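PDB 4TN0: UPF0141 protein yjdB from Campylobacter jejuni subsp. jejuni HB93-13, which probably transfers phosphoethanolamine groups onto cell-surface acceptors, as a periplasmic zinc enzyme of the alkaline phosphatase-like family needed for polymyxin resistance and motility. Local coordinates for residues G25-A30 with S225-S230. Residues are numbered along the deposited sequence; the frame is centred on the assembly and turned at random.
Sequences GETARA and SDHGES
E26 and D226 meet through their carboxylates at a zinc ion. E26 OE2 lies 2.7 Å from D226 OD2, a close approach of two acceptors that their shared metal makes possible. The two planes are turned 73° apart. H227 NE2 is the third zinc ligand here, and T65, a phosphothreonine, completes the site. T27 N donates to D226 OD1 on its syn lone pair, 2.9 Å away and nearly straight. T27 OG1 donates a hydrogen bond to E26 OE2 from its anti side, 32° out of the carboxylate plane. H227 ND1 donates a hydrogen bond to G228 O at 2.7 Å, in the ring plane, which fixes the ring's rotation and leaves NE2 for the metal. Farther along, R29 runs extended beside E229, and NH1 reaches E229 O edge-on at 3.0 Å. The guanidinium is also held by N32 and E233. T27 chi1 (-60°) sets OG1 beside the backbone N and CG2 anti to it, 3.3 Å from E229 CD. The E229 carboxylate itself is bound by Y161 and H239. R29 CB packs on G228 CA. The two loops follow the adjacent parallel strands 18-24 and 218-224, a placement of metal ligands characteristic of the alkaline phosphatase-like fold.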
loop_
_atom_site.group_PDB
_atom_site.type_symbol
_atom_site.label_atom_id
_atom_site.label_comp_id
_atom_site.label_asym_id
_atom_site.label_seq_id
_atom_site.Cartn_x
_atom_site.Cartn_y
_atom_site.Cartn_z
ATOM N N GLY A 25 1.649 -0.986 -2.568
ATOM C CA GLY A 25 2.974 -1.474 -2.886
ATOM C C GLY A 25 3.020 -2.849 -3.529
ATOM O O GLY A 25 2.019 -3.387 -4.029
ATOM N N GLU A 26 4.216 -3.406 -3.560
ATOM C CA GLU A 26 4.416 -4.648 -4.274
ATOM C C GLU A 26 5.629 -5.370 -3.693
ATOM O O GLU A 26 6.743 -4.830 -3.716
ATOM C CB GLU A 26 4.587 -4.386 -5.780
ATOM C CG GLU A 26 4.970 -5.630 -6.584
ATOM C CD GLU A 26 3.859 -6.655 -6.586
ATOM O OE1 GLU A 26 2.950 -6.570 -7.447
ATOM O OE2 GLU A 26 3.871 -7.523 -5.686
ATOM N N THR A 27 5.382 -6.558 -3.129
ATOM C CA THR A 27 6.416 -7.520 -2.736
ATOM C C THR A 27 7.260 -7.063 -1.514
ATOM O O THR A 27 8.097 -7.810 -0.973
ATOM C CB THR A 27 7.315 -7.840 -3.993
ATOM O OG1 THR A 27 6.491 -8.406 -5.034
ATOM C CG2 THR A 27 8.446 -8.786 -3.683
ATOM N N ALA A 28 7.026 -5.840 -1.050
ATOM C CA ALA A 28 7.749 -5.361 0.129
ATOM C C ALA A 28 7.321 -6.111 1.404
ATOM O O ALA A 28 6.123 -6.287 1.671
ATOM C CB ALA A 28 7.548 -3.867 0.306
ATOM N N ARG A 29 8.314 -6.508 2.198
ATOM C CA ARG A 29 8.077 -7.267 3.394
ATOM C C ARG A 29 8.552 -6.434 4.565
ATOM O O ARG A 29 9.543 -5.717 4.451
ATOM C CB ARG A 29 8.812 -8.613 3.352
ATOM C CG ARG A 29 10.299 -8.572 3.698
ATOM C CD ARG A 29 10.995 -9.887 3.334
ATOM N NE ARG A 29 12.311 -9.987 3.957
ATOM C CZ ARG A 29 13.101 -11.060 3.894
ATOM N NH1 ARG A 29 12.719 -12.136 3.223
ATOM N NH2 ARG A 29 14.273 -11.058 4.509
ATOM N N ALA A 30 7.835 -6.544 5.686
ATOM C CA ALA A 30 8.045 -5.705 6.867
ATOM C C ALA A 30 9.408 -5.906 7.525
ATOM O O ALA A 30 9.989 -4.952 8.045
ATOM C CB ALA A 30 6.923 -5.958 7.894
ATOM N N SER A 225 1.935 -2.796 1.471
ATOM C CA SER A 225 2.327 -3.725 0.432
ATOM C C SER A 225 1.220 -4.738 0.210
ATOM O O SER A 225 0.390 -4.938 1.100
ATOM C CB SER A 225 3.632 -4.428 0.802
ATOM O OG SER A 225 4.105 -5.153 -0.314
ATOM N N ASP A 226 1.190 -5.356 -0.970
ATOM C CA ASP A 226 0.246 -6.440 -1.226
ATOM C C ASP A 226 0.637 -7.733 -0.485
ATOM O O ASP A 226 -0.245 -8.466 -0.052
ATOM C CB ASP A 226 0.086 -6.717 -2.732
ATOM C CG ASP A 226 1.401 -7.087 -3.429
ATOM O OD1 ASP A 226 2.479 -6.894 -2.830
ATOM O OD2 ASP A 226 1.352 -7.539 -4.596
ATOM N N HIS A 227 1.934 -7.999 -0.333
ATOM C CA HIS A 227 2.443 -9.194 0.383
ATOM C C HIS A 227 3.971 -9.110 0.566
ATOM O O HIS A 227 4.620 -8.159 0.114
ATOM C CB HIS A 227 2.111 -10.473 -0.362
ATOM C CG HIS A 227 2.565 -10.451 -1.784
ATOM N ND1 HIS A 227 3.895 -10.557 -2.133
ATOM C CD2 HIS A 227 1.879 -10.298 -2.944
ATOM C CE1 HIS A 227 4.008 -10.469 -3.450
ATOM N NE2 HIS A 227 2.799 -10.318 -3.964
ATOM N N GLY A 228 4.543 -10.092 1.244
ATOM C CA GLY A 228 5.971 -10.096 1.471
ATOM C C GLY A 228 6.707 -10.817 0.368
ATOM O O GLY A 228 6.251 -10.868 -0.768
ATOM N N GLU A 229 7.868 -11.357 0.700
ATOM C CA GLU A 229 8.736 -12.029 -0.272
ATOM C C GLU A 229 9.746 -12.899 0.455
ATOM O O GLU A 229 10.234 -12.521 1.518
ATOM C CB GLU A 229 9.478 -11.019 -1.146
ATOM C CG GLU A 229 10.305 -11.635 -2.279
ATOM C CD GLU A 229 9.478 -11.925 -3.522
ATOM O OE1 GLU A 229 8.243 -12.198 -3.399
ATOM O OE2 GLU A 229 10.081 -11.884 -4.626
ATOM N N SER A 230 10.041 -14.066 -0.105
ATOM C CA SER A 230 11.141 -14.906 0.386
ATOM C C SER A 230 12.436 -14.645 -0.412
ATOM O O SER A 230 12.383 -14.445 -1.621
ATOM C CB SER A 230 10.766 -16.387 0.318
ATOM O OG SER A 230 9.912 -16.712 1.389
#